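Local coordinates for protein benzoylformate decarboxylase (Mycobacterium smegmatis, PDB 4Q9D) that belongs to the thiamine pyrophosphate-dependent enzyme family, with N-terminal, central and C-terminal domains, and carries a magnesium ion in a four-chain assembly, at residues B[345-350]-B[360-365]; B[180-185]-B[315-320]; B[255-260]-B[281-286]; B[198-203]-B[266-271]. All blocks are in the same frame, centred on the assembly; numbering follows the deposited sequence.

Interaction 1: residues B[345-350]-B[360-365]; sequences RHSDIP and VYEVLS
Glu362, the first residue of 360-365 to touch the loop 345-350, reaches out with CG anti to its backbone N (chi1 -179°) and the rest of the chain extended, which carries the carboxylate clear of the helix. There OE1 accepts a hydrogen bond from Ser347 OG at 2.7 Å, on the syn lone pair, the side of OE2. The same oxygen accepts a second hydrogen bond, from a water that in turn receives the backbone N-H of Asp348, so one carboxylate oxygen holds two neighbouring residues of a loop without regular structure. Ile349 lays its CD1 beside the acid's aliphatic stem and carboxyl carbon, 3.5 Å from Glu362 CD. One residue further, Val363 turns its CG2 branch to the same methyl, with CD1 of Ile349 3.6 Å away. A glutamate suits this place because its methylenes can pack on a branched apolar side chain while its end binds polar groups. Beyond this patch Val363 continues onto Leu509 and Leu513 of helix 506-518, and Asp348 bonds through OD2 to Thr356 and Asn358. Ser347 OG, already a donor, accepts from Ile349 N at 3.0 Å: an ST turn in a surface loop, tied by its hydroxyl to helix 357-367.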
loop_
_atom_site.group_PDB
_atom_site.type_symbol
_atom_site.label_atom_id
_atom_site.label_comp_id
_atom_site.label_asym_id
_atom_site.label_seq_id
_atom_site.Cartn_x
_atom_site.Cartn_y
_atom_site.Cartn_z
ATOM N N ARG B 345 -1.111 -0.440 -50.684
ATOM C CA ARG B 345 -2.531 -0.190 -50.929
ATOM C C ARG B 345 -3.012 -1.034 -52.110
ATOM O O ARG B 345 -2.346 -1.130 -53.145
ATOM C CB ARG B 345 -2.822 1.279 -51.252
ATOM C CG ARG B 345 -2.465 2.283 -50.196
ATOM C CD ARG B 345 -2.848 3.699 -50.608
ATOM N NE ARG B 345 -3.142 4.525 -49.429
ATOM C CZ ARG B 345 -2.496 5.640 -49.068
ATOM N NH1 ARG B 345 -1.494 6.120 -49.809
ATOM N NH2 ARG B 345 -2.864 6.288 -47.952
ATOM N N HIS B 346 -4.175 -1.640 -51.941
ATOM C CA HIS B 346 -4.936 -2.178 -53.047
ATOM C C HIS B 346 -6.399 -2.038 -52.639
ATOM O O HIS B 346 -6.735 -2.149 -51.461
ATOM C CB HIS B 346 -4.561 -3.636 -53.305
ATOM C CG HIS B 346 -5.175 -4.594 -52.333
ATOM N ND1 HIS B 346 -6.398 -5.195 -52.552
ATOM C CD2 HIS B 346 -4.741 -5.047 -51.131
ATOM C CE1 HIS B 346 -6.688 -5.987 -51.532
ATOM N NE2 HIS B 346 -5.698 -5.915 -50.658
ATOM N N SER B 347 -7.268 -1.783 -53.606
ATOM C CA SER B 347 -8.646 -1.438 -53.308
ATOM C C SER B 347 -9.601 -2.624 -53.311
ATOM O O SER B 347 -9.539 -3.468 -54.199
ATOM C CB SER B 347 -9.147 -0.410 -54.311
ATOM O OG SER B 347 -10.517 -0.217 -54.090
ATOM N N ASP B 348 -10.486 -2.683 -52.317
ATOM C CA ASP B 348 -11.577 -3.664 -52.312
ATOM C C ASP B 348 -12.924 -2.966 -52.492
ATOM O O ASP B 348 -13.962 -3.487 -52.098
ATOM C CB ASP B 348 -11.593 -4.446 -51.008
ATOM C CG ASP B 348 -10.459 -5.435 -50.910
ATOM O OD1 ASP B 348 -10.118 -6.031 -51.951
ATOM O OD2 ASP B 348 -9.916 -5.619 -49.792
ATOM N N ILE B 349 -12.901 -1.772 -53.066
ATOM C CA ILE B 349 -14.132 -1.066 -53.430
ATOM C C ILE B 349 -14.396 -1.319 -54.913
ATOM O O ILE B 349 -13.459 -1.267 -55.709
ATOM C CB ILE B 349 -13.937 0.443 -53.271
ATOM C CG1 ILE B 349 -13.770 0.814 -51.802
ATOM C CG2 ILE B 349 -15.059 1.241 -53.964
ATOM C CD1 ILE B 349 -13.595 2.319 -51.614
ATOM N N PRO B 350 -15.653 -1.602 -55.291
ATOM C CA PRO B 350 -16.802 -1.746 -54.388
ATOM C C PRO B 350 -16.911 -3.142 -53.806
ATOM O O PRO B 350 -16.267 -4.084 -54.255
ATOM C CB PRO B 350 -17.998 -1.489 -55.306
ATOM C CG PRO B 350 -17.528 -2.077 -56.642
ATOM C CD PRO B 350 -16.060 -1.690 -56.716
ATOM N N VAL B 360 -13.429 -1.019 -45.763
ATOM C CA VAL B 360 -14.004 -0.050 -44.827
ATOM C C VAL B 360 -13.132 1.183 -44.686
ATOM O O VAL B 360 -13.623 2.303 -44.739
ATOM C CB VAL B 360 -14.186 -0.652 -43.382
ATOM C CG1 VAL B 360 -14.646 0.434 -42.402
ATOM C CG2 VAL B 360 -15.139 -1.813 -43.398
ATOM N N TYR B 361 -11.830 0.978 -44.468
ATOM C CA TYR B 361 -10.936 2.121 -44.260
ATOM C C TYR B 361 -10.712 2.949 -45.519
ATOM O O TYR B 361 -10.528 4.161 -45.437
ATOM C CB TYR B 361 -9.609 1.695 -43.634
ATOM C CG TYR B 361 -9.710 1.467 -42.138
ATOM C CD1 TYR B 361 -9.329 2.457 -41.234
ATOM C CD2 TYR B 361 -10.216 0.270 -41.629
ATOM C CE1 TYR B 361 -9.452 2.250 -39.837
ATOM C CE2 TYR B 361 -10.333 0.056 -40.257
ATOM C CZ TYR B 361 -9.947 1.040 -39.369
ATOM O OH TYR B 361 -10.057 0.781 -38.020
ATOM N N GLU B 362 -10.764 2.315 -46.692
ATOM C CA GLU B 362 -10.609 3.101 -47.927
ATOM C C GLU B 362 -11.811 3.972 -48.130
ATOM O O GLU B 362 -11.678 5.148 -48.431
ATOM C CB GLU B 362 -10.411 2.237 -49.182
ATOM C CG GLU B 362 -10.226 3.148 -50.413
ATOM C CD GLU B 362 -10.068 2.395 -51.724
ATOM O OE1 GLU B 362 -10.196 1.140 -51.733
ATOM O OE2 GLU B 362 -9.831 3.076 -52.745
ATOM N N VAL B 363 -13.006 3.415 -47.939
ATOM C CA VAL B 363 -14.198 4.261 -47.974
ATOM C C VAL B 363 -14.099 5.429 -46.987
ATOM O O VAL B 363 -14.467 6.557 -47.306
ATOM C CB VAL B 363 -15.479 3.474 -47.670
ATOM C CG1 VAL B 363 -16.657 4.429 -47.591
ATOM C CG2 VAL B 363 -15.706 2.402 -48.741
ATOM N N LEU B 364 -13.600 5.169 -45.780
ATOM C CA LEU B 364 -13.458 6.253 -44.789
ATOM C C LEU B 364 -12.503 7.332 -45.290
ATOM O O LEU B 364 -12.773 8.540 -45.163
ATOM C CB LEU B 364 -12.911 5.707 -43.469
ATOM C CG LEU B 364 -13.859 5.107 -42.454
ATOM C CD1 LEU B 364 -12.977 4.567 -41.334
ATOM C CD2 LEU B 364 -14.781 6.198 -41.923
ATOM N N SER B 365 -11.377 6.904 -45.862
ATOM C CA SER B 365 -10.405 7.889 -46.351
ATOM C C SER B 365 -10.977 8.734 -47.490
ATOM O O SER B 365 -10.634 9.913 -47.636
ATOM C CB SER B 365 -9.110 7.223 -46.805
ATOM O OG SER B 365 -9.351 6.453 -47.960
HETATM O O HOH W 1 -10.296 -1.019 -50.190
#

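Interaction 2: residues B[180-185]-B[315-320]; sequences STRVAP and VGDVGI
A capped helix start receives the incoming chain here: Asp317, the N-cap of helix 318-328, meets strand 183-185 and the loop before it. Its backbone N-H gives a nearly straight bond to Val183 O, 2.8 Å from Asp317 N. The side chain stands with CG anti to the backbone N (chi1 -178°), and OD2 accepts from Ile320 N at 3.0 Å on its anti lone pair, occupying an N-H of the first helical turn. Aspartate suits such an end, where its negative charge probably interacts favourably with the helix dipole. Arg182 runs past this carboxylate: its CD comes 3.6 Å from Asp317 OD1, while a water in the guanidinium plane joins NH1 to OD2. Ile320 CD1 lies over the centre of one guanidinium face, 3.7 Å above it, and Ile320 CG2 touches Pro185 CD at 3.7 Å and Ala184 CB at 3.9 Å. Gly316 fits because a side chain would run into Pro185 N. Arg182 NH2 forms a salt bridge with Asp186 of the second subunit. Ala184 pairs antiparallel with a strand of that subunit, which places the contact between the end of strand 312-315, the start of helix 318-328 and the subunit interface.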
loop_
_atom_site.group_PDB
_atom_site.type_symbol
_atom_site.label_atom_id
_atom_site.label_comp_id
_atom_site.label_asym_id
_atom_site.label_seq_id
_atom_site.Cartn_x
_atom_site.Cartn_y
_atom_site.Cartn_z
ATOM N N SER B 180 5.118 25.138 -12.456
ATOM C CA SER B 180 5.779 24.683 -13.682
ATOM C C SER B 180 4.998 23.543 -14.332
ATOM O O SER B 180 4.730 22.553 -13.653
ATOM C CB SER B 180 7.118 24.039 -13.307
ATOM O OG SER B 180 8.083 25.005 -13.096
ATOM N N THR B 181 4.643 23.647 -15.616
ATOM C CA THR B 181 4.120 22.478 -16.340
ATOM C C THR B 181 5.197 21.847 -17.233
ATOM O O THR B 181 4.944 20.853 -17.899
ATOM C CB THR B 181 2.905 22.826 -17.193
ATOM O OG1 THR B 181 3.266 23.891 -18.077
ATOM C CG2 THR B 181 1.755 23.292 -16.319
ATOM N N ARG B 182 6.392 22.432 -17.235
ATOM C CA ARG B 182 7.513 21.928 -18.025
ATOM C C ARG B 182 8.771 22.105 -17.205
ATOM O O ARG B 182 8.875 23.064 -16.434
ATOM C CB ARG B 182 7.717 22.755 -19.326
ATOM C CG ARG B 182 6.494 22.960 -20.170
ATOM C CD ARG B 182 6.836 23.596 -21.531
ATOM N NE ARG B 182 7.438 24.934 -21.409
ATOM C CZ ARG B 182 7.827 25.685 -22.442
ATOM N NH1 ARG B 182 7.669 25.241 -23.696
ATOM N NH2 ARG B 182 8.369 26.888 -22.226
ATOM N N VAL B 183 9.731 21.198 -17.377
ATOM C CA VAL B 183 11.121 21.489 -17.033
ATOM C C VAL B 183 11.936 21.384 -18.325
ATOM O O VAL B 183 11.508 20.724 -19.270
ATOM C CB VAL B 183 11.671 20.556 -15.915
ATOM C CG1 VAL B 183 10.848 20.739 -14.618
ATOM C CG2 VAL B 183 11.653 19.080 -16.357
ATOM N N ALA B 184 13.097 22.025 -18.381
ATOM C CA ALA B 184 13.937 21.946 -19.576
ATOM C C ALA B 184 15.022 20.924 -19.366
ATOM O O ALA B 184 15.400 20.677 -18.238
ATOM C CB ALA B 184 14.574 23.339 -19.890
ATOM N N PRO B 185 15.544 20.335 -20.458
ATOM C CA PRO B 185 16.731 19.476 -20.360
ATOM C C PRO B 185 17.910 20.247 -19.730
ATOM O O PRO B 185 18.055 21.441 -19.921
ATOM C CB PRO B 185 17.060 19.170 -21.833
ATOM C CG PRO B 185 15.740 19.367 -22.582
ATOM C CD PRO B 185 15.117 20.542 -21.858
ATOM N N VAL B 315 16.030 13.869 -18.989
ATOM C CA VAL B 315 14.650 14.232 -18.666
ATOM C C VAL B 315 14.468 15.680 -19.026
ATOM O O VAL B 315 15.335 16.515 -18.723
ATOM C CB VAL B 315 14.353 14.072 -17.151
ATOM C CG1 VAL B 315 12.976 14.580 -16.841
ATOM C CG2 VAL B 315 14.534 12.594 -16.709
ATOM N N GLY B 316 13.361 15.974 -19.697
ATOM C CA GLY B 316 13.023 17.344 -20.025
ATOM C C GLY B 316 11.822 17.350 -20.930
ATOM O O GLY B 316 11.519 16.332 -21.568
ATOM N N ASP B 317 11.139 18.485 -20.991
ATOM C CA ASP B 317 10.025 18.660 -21.911
ATOM C C ASP B 317 10.474 18.402 -23.350
ATOM O O ASP B 317 11.508 18.909 -23.771
ATOM C CB ASP B 317 9.491 20.085 -21.788
ATOM C CG ASP B 317 8.297 20.344 -22.687
ATOM O OD1 ASP B 317 7.138 20.123 -22.226
ATOM O OD2 ASP B 317 8.513 20.779 -23.854
ATOM N N VAL B 318 9.706 17.630 -24.117
ATOM C CA VAL B 318 10.224 17.187 -25.419
ATOM C C VAL B 318 10.172 18.330 -26.423
ATOM O O VAL B 318 10.971 18.396 -27.350
ATOM C CB VAL B 318 9.498 15.922 -25.943
ATOM C CG1 VAL B 318 9.785 14.765 -25.014
ATOM C CG2 VAL B 318 7.983 16.166 -26.059
ATOM N N GLY B 319 9.231 19.242 -26.214
ATOM C CA GLY B 319 9.117 20.433 -27.040
ATOM C C GLY B 319 10.324 21.343 -26.888
ATOM O O GLY B 319 10.911 21.789 -27.877
ATOM N N ILE B 320 10.708 21.625 -25.647
ATOM C CA ILE B 320 11.907 22.416 -25.403
ATOM C C ILE B 320 13.134 21.696 -25.956
ATOM O O ILE B 320 14.007 22.302 -26.562
ATOM C CB ILE B 320 12.100 22.674 -23.890
ATOM C CG1 ILE B 320 10.947 23.525 -23.370
ATOM C CG2 ILE B 320 13.431 23.371 -23.623
ATOM C CD1 ILE B 320 11.015 23.775 -21.871
HETATM O O HOH W 2 6.904 22.753 -24.773
#

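Interaction 3: residues B[255-260]-B[281-286]; sequences MTIAGV and YPYVPG
Val284 sits at the apolar middle of this contact, its two methyls divided between two residues at the start of helix 257-264. CG1 meets Ala258 CB at 3.5 Å, a close fit that suits the small alanine, while CG2 lies against Thr256 CG2 at 3.7 Å. To one side Ile257 extends CD1 to the Tyr283 ring, 3.8 Å from CE1, and rests its CG2 branch on Gly286; a side chain on that glycine would collide with Ala258 CA. To the other side the long, unbranched Met255 spans two residues: SD touches Pro282 CD at 3.7 Å and lies at the edge of the Tyr281 ring, near its plane, a Met-aromatic contact with the sulfur 5.3 Å from the ring centroid.

The polar atoms frame these groups. Tyr281 N gives a nearly straight bond to Met255 O at 2.9 Å, and Ala258 N donates to Val284 O at 3.1 Å, in a more bent bond. Between them a water accepts from Ile257 N and Val284 N and donates to Pro282 O. Thr256 is the N-cap: chi1 of 68° sets OG1 between its backbone N and carbonyl carbon, where it accepts from Gly259 N while its methyl stays with Val284. The first helical turn thus spends its N-H groups on the cap, the water and the loop.

Outside the pair, Tyr281 OH bonds to Ser29 of the third subunit and its ring meets Tyr112 of that subunit edge-to-face. The loop between strands 269-273 and 294-299 therefore lies between the start of helix 257-264 and a neighbouring chain.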
loop_
_atom_site.group_PDB
_atom_site.type_symbol
_atom_site.label_atom_id
_atom_site.label_comp_id
_atom_site.label_asym_id
_atom_site.label_seq_id
_atom_site.Cartn_x
_atom_site.Cartn_y
_atom_site.Cartn_z
ATOM N N MET B 255 6.670 -4.056 -32.690
ATOM C CA MET B 255 6.243 -4.128 -31.302
ATOM C C MET B 255 6.880 -5.276 -30.543
ATOM O O MET B 255 6.398 -5.647 -29.476
ATOM C CB MET B 255 4.715 -4.204 -31.211
ATOM C CG MET B 255 4.063 -5.414 -31.885
ATOM S SD MET B 255 2.253 -5.417 -31.634
ATOM C CE MET B 255 1.799 -3.963 -32.556
ATOM N N THR B 256 7.958 -5.840 -31.083
ATOM C CA THR B 256 8.684 -6.898 -30.372
ATOM C C THR B 256 10.167 -6.537 -30.243
ATOM O O THR B 256 10.688 -5.695 -30.986
ATOM C CB THR B 256 8.615 -8.248 -31.108
ATOM O OG1 THR B 256 9.358 -8.132 -32.329
ATOM C CG2 THR B 256 7.165 -8.630 -31.433
ATOM N N ILE B 257 10.846 -7.192 -29.311
ATOM C CA ILE B 257 12.286 -7.005 -29.141
ATOM C C ILE B 257 13.044 -7.380 -30.436
ATOM O O ILE B 257 13.813 -6.571 -30.971
ATOM C CB ILE B 257 12.818 -7.820 -27.938
ATOM C CG1 ILE B 257 12.205 -7.321 -26.609
ATOM C CG2 ILE B 257 14.354 -7.721 -27.855
ATOM C CD1 ILE B 257 12.409 -8.312 -25.458
ATOM N N ALA B 258 12.788 -8.581 -30.963
ATOM C CA ALA B 258 13.471 -9.034 -32.188
ATOM C C ALA B 258 13.172 -8.105 -33.356
ATOM O O ALA B 258 14.045 -7.816 -34.182
ATOM C CB ALA B 258 13.064 -10.488 -32.539
ATOM N N GLY B 259 11.937 -7.625 -33.438
ATOM C CA GLY B 259 11.553 -6.763 -34.553
ATOM C C GLY B 259 12.221 -5.391 -34.531
ATOM O O GLY B 259 12.717 -4.894 -35.545
ATOM N N VAL B 260 12.213 -4.760 -33.365
ATOM C CA VAL B 260 12.918 -3.494 -33.188
ATOM C C VAL B 260 14.424 -3.649 -33.390
ATOM O O VAL B 260 15.054 -2.804 -34.037
ATOM C CB VAL B 260 12.616 -2.847 -31.826
ATOM C CG1 VAL B 260 13.522 -1.639 -31.585
ATOM C CG2 VAL B 260 11.140 -2.437 -31.746
ATOM N N TYR B 281 4.996 -5.350 -26.996
ATOM C CA TYR B 281 3.751 -6.047 -26.693
ATOM C C TYR B 281 4.010 -7.549 -26.586
ATOM O O TYR B 281 4.386 -8.035 -25.520
ATOM C CB TYR B 281 2.701 -5.766 -27.768
ATOM C CG TYR B 281 1.288 -6.111 -27.351
ATOM C CD1 TYR B 281 1.020 -6.621 -26.088
ATOM C CD2 TYR B 281 0.223 -5.925 -28.223
ATOM C CE1 TYR B 281 -0.270 -6.937 -25.704
ATOM C CE2 TYR B 281 -1.070 -6.239 -27.847
ATOM C CZ TYR B 281 -1.310 -6.744 -26.587
ATOM O OH TYR B 281 -2.596 -7.057 -26.209
ATOM N N PRO B 282 3.822 -8.289 -27.680
ATOM C CA PRO B 282 4.148 -9.727 -27.639
ATOM C C PRO B 282 5.646 -9.957 -27.476
ATOM O O PRO B 282 6.461 -9.076 -27.799
ATOM C CB PRO B 282 3.689 -10.248 -29.001
ATOM C CG PRO B 282 3.676 -9.031 -29.915
ATOM C CD PRO B 282 3.522 -7.808 -29.048
ATOM N N TYR B 283 6.000 -11.118 -26.933
ATOM C CA TYR B 283 7.395 -11.437 -26.674
ATOM C C TYR B 283 8.009 -12.218 -27.842
ATOM O O TYR B 283 7.573 -13.317 -28.115
ATOM C CB TYR B 283 7.521 -12.272 -25.406
ATOM C CG TYR B 283 8.952 -12.568 -25.093
ATOM C CD1 TYR B 283 9.826 -11.533 -24.813
ATOM C CD2 TYR B 283 9.450 -13.882 -25.102
ATOM C CE1 TYR B 283 11.154 -11.767 -24.513
ATOM C CE2 TYR B 283 10.784 -14.131 -24.806
ATOM C CZ TYR B 283 11.634 -13.055 -24.510
ATOM O OH TYR B 283 12.966 -13.251 -24.226
ATOM N N VAL B 284 8.994 -11.631 -28.524
ATOM C CA VAL B 284 9.818 -12.358 -29.482
ATOM C C VAL B 284 11.247 -12.016 -29.125
ATOM O O VAL B 284 11.643 -10.857 -29.223
ATOM C CB VAL B 284 9.537 -11.963 -30.946
ATOM C CG1 VAL B 284 10.454 -12.780 -31.923
ATOM C CG2 VAL B 284 8.052 -12.196 -31.288
ATOM N N PRO B 285 12.019 -13.029 -28.690
ATOM C CA PRO B 285 13.328 -12.781 -28.085
ATOM C C PRO B 285 14.349 -12.199 -29.062
ATOM O O PRO B 285 14.334 -12.501 -30.260
ATOM C CB PRO B 285 13.757 -14.155 -27.534
ATOM C CG PRO B 285 12.919 -15.160 -28.238
ATOM C CD PRO B 285 11.631 -14.458 -28.663
ATOM N N GLY B 286 15.207 -11.339 -28.526
ATOM C CA GLY B 286 16.275 -10.700 -29.279
ATOM C C GLY B 286 17.144 -9.874 -28.338
ATOM O O GLY B 286 17.095 -10.055 -27.121
HETATM O O HOH W 3 9.080 -8.577 -27.469
#

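Interaction 4: residues B[198-203]-B[266-271]; sequences NAAKHP and AYDLVV
Asp268 meets the turn 200-202 through its carboxylate, just before strand 269-273. From CB the side chain rises with CG between the backbone N and the carbonyl carbon (chi1 62°), a position that brings the acid over the turn, CG lying 3.4 Å from His202 N. OD1 accepts from His202 N at 2.7 Å, met from above the carboxylate plane, and also touches the methyl of Ala200. OD2 accepts from Lys201 N at 2.7 Å on its syn lone pair, in an almost straight bond (172°), with Lys201 CB alongside. The main chain of Asp268 answers in the other direction, its N donating to His202 O at 3.0 Å, and that same carbonyl oxygen lies in the plane of the Tyr267 ring at its edge. Next to the acid, Ala200 CB packs on Leu269 CB at 3.8 Å, small enough to let the turn come close, and Leu269 goes on to Arg196 and Ile197 of helix 187-199. Pro203 pairs with Leu269 in a parallel bridge; its CA makes a C-H...O contact with Leu269 O, while the backbone of Leu269 bonds with Met204. Two successive backbone N-H groups shared by one carboxylate probably stabilise its negative charge, consistent with an acid that helps to hold the turn's shape.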
loop_
_atom_site.group_PDB
_atom_site.type_symbol
_atom_site.label_atom_id
_atom_site.label_comp_id
_atom_site.label_asym_id
_atom_site.label_seq_id
_atom_site.Cartn_x
_atom_site.Cartn_y
_atom_site.Cartn_z
ATOM N N ASN B 198 25.683 14.682 -33.896
ATOM C CA ASN B 198 26.475 15.222 -34.998
ATOM C C ASN B 198 27.444 14.176 -35.511
ATOM O O ASN B 198 27.763 14.143 -36.693
ATOM C CB ASN B 198 27.298 16.411 -34.536
ATOM C CG ASN B 198 26.485 17.646 -34.336
ATOM O OD1 ASN B 198 25.394 17.818 -34.904
ATOM N ND2 ASN B 198 27.027 18.550 -33.532
ATOM N N ALA B 199 27.892 13.308 -34.607
ATOM C CA ALA B 199 28.879 12.294 -34.933
ATOM C C ALA B 199 28.294 11.073 -35.622
ATOM O O ALA B 199 29.043 10.273 -36.170
ATOM C CB ALA B 199 29.614 11.861 -33.680
ATOM N N ALA B 200 26.978 10.884 -35.557
ATOM C CA ALA B 200 26.386 9.697 -36.168
ATOM C C ALA B 200 26.540 9.720 -37.693
ATOM O O ALA B 200 26.417 10.766 -38.321
ATOM C CB ALA B 200 24.901 9.581 -35.801
ATOM N N LYS B 201 26.751 8.558 -38.293
ATOM C CA LYS B 201 26.771 8.485 -39.746
ATOM C C LYS B 201 25.398 8.128 -40.274
ATOM O O LYS B 201 25.014 8.580 -41.341
ATOM C CB LYS B 201 27.770 7.426 -40.221
ATOM C CG LYS B 201 29.177 7.617 -39.671
ATOM C CD LYS B 201 29.777 8.924 -40.117
ATOM C CE LYS B 201 31.264 9.000 -39.782
ATOM N NZ LYS B 201 31.859 10.276 -40.298
ATOM N N HIS B 202 24.676 7.288 -39.529
ATOM C CA HIS B 202 23.370 6.788 -39.950
ATOM C C HIS B 202 22.382 6.854 -38.780
ATOM O O HIS B 202 22.047 5.830 -38.185
ATOM C CB HIS B 202 23.484 5.339 -40.438
ATOM C CG HIS B 202 24.463 5.140 -41.551
ATOM N ND1 HIS B 202 24.161 5.423 -42.863
ATOM C CD2 HIS B 202 25.738 4.670 -41.545
ATOM C CE1 HIS B 202 25.213 5.151 -43.623
ATOM N NE2 HIS B 202 26.179 4.694 -42.846
ATOM N N PRO B 203 21.928 8.062 -38.435
ATOM C CA PRO B 203 21.016 8.179 -37.302
ATOM C C PRO B 203 19.582 7.848 -37.702
ATOM O O PRO B 203 19.216 7.878 -38.875
ATOM C CB PRO B 203 21.122 9.651 -36.921
ATOM C CG PRO B 203 21.450 10.341 -38.205
ATOM C CD PRO B 203 22.278 9.372 -39.013
ATOM N N ALA B 266 20.359 -1.192 -38.958
ATOM C CA ALA B 266 20.934 -0.411 -40.046
ATOM C C ALA B 266 21.506 0.911 -39.564
ATOM O O ALA B 266 22.205 1.580 -40.311
ATOM C CB ALA B 266 19.860 -0.122 -41.103
ATOM N N TYR B 267 21.168 1.320 -38.340
ATOM C CA TYR B 267 21.551 2.649 -37.865
ATOM C C TYR B 267 22.650 2.584 -36.823
ATOM O O TYR B 267 22.739 1.626 -36.067
ATOM C CB TYR B 267 20.323 3.394 -37.329
ATOM C CG TYR B 267 19.198 3.424 -38.338
ATOM C CD1 TYR B 267 19.288 4.213 -39.480
ATOM C CD2 TYR B 267 18.059 2.632 -38.165
ATOM C CE1 TYR B 267 18.267 4.238 -40.426
ATOM C CE2 TYR B 267 17.028 2.648 -39.099
ATOM C CZ TYR B 267 17.141 3.455 -40.229
ATOM O OH TYR B 267 16.129 3.477 -41.155
ATOM N N ASP B 268 23.508 3.600 -36.782
ATOM C CA ASP B 268 24.533 3.607 -35.756
ATOM C C ASP B 268 24.055 4.365 -34.507
ATOM O O ASP B 268 24.669 4.240 -33.445
ATOM C CB ASP B 268 25.903 4.121 -36.282
ATOM C CG ASP B 268 25.870 5.580 -36.787
ATOM O OD1 ASP B 268 24.794 6.130 -37.070
ATOM O OD2 ASP B 268 26.958 6.189 -36.915
ATOM N N LEU B 269 22.964 5.137 -34.635
ATOM C CA LEU B 269 22.410 5.877 -33.493
ATOM C C LEU B 269 20.893 6.039 -33.616
ATOM O O LEU B 269 20.389 6.491 -34.654
ATOM C CB LEU B 269 23.047 7.260 -33.376
ATOM C CG LEU B 269 22.497 8.143 -32.250
ATOM C CD1 LEU B 269 22.956 7.606 -30.892
ATOM C CD2 LEU B 269 22.929 9.596 -32.427
ATOM N N VAL B 270 20.173 5.641 -32.565
ATOM C CA VAL B 270 18.725 5.867 -32.485
ATOM C C VAL B 270 18.459 6.989 -31.487
ATOM O O VAL B 270 18.909 6.936 -30.334
ATOM C CB VAL B 270 17.962 4.581 -32.091
ATOM C CG1 VAL B 270 16.441 4.850 -32.113
ATOM C CG2 VAL B 270 18.313 3.474 -33.067
ATOM N N VAL B 271 17.772 8.025 -31.948
ATOM C CA VAL B 271 17.385 9.116 -31.081
ATOM C C VAL B 271 15.894 9.013 -30.754
ATOM O O VAL B 271 15.052 9.195 -31.623
ATOM C CB VAL B 271 17.664 10.456 -31.733
ATOM C CG1 VAL B 271 17.288 11.573 -30.768
ATOM C CG2 VAL B 271 19.158 10.538 -32.146
#

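Interactions 2, 3 and 4 belong to one part of the fold, built on the parallel sheet of strands 249-252, 231-233, 203-207, 269-273, 294-299 and 312-315, while interaction 1 lies further along the chain, on helix 357-367. Interaction 2 joins the chain entering this region to its last strand and following helix, and so encloses interactions 3 and 4 in sequence; these two alternate along the chain, linked through helix 257-264 and strand 269-273, with centres about 21 Å apart and nearest atoms about 7 Å. Interaction 1 lies about 30 Å from interaction 3 and about 41 Å from interaction 2, centre to centre. Interactions 2 and 3 also border neighbouring subunits, tying this sheet region into the tetramer.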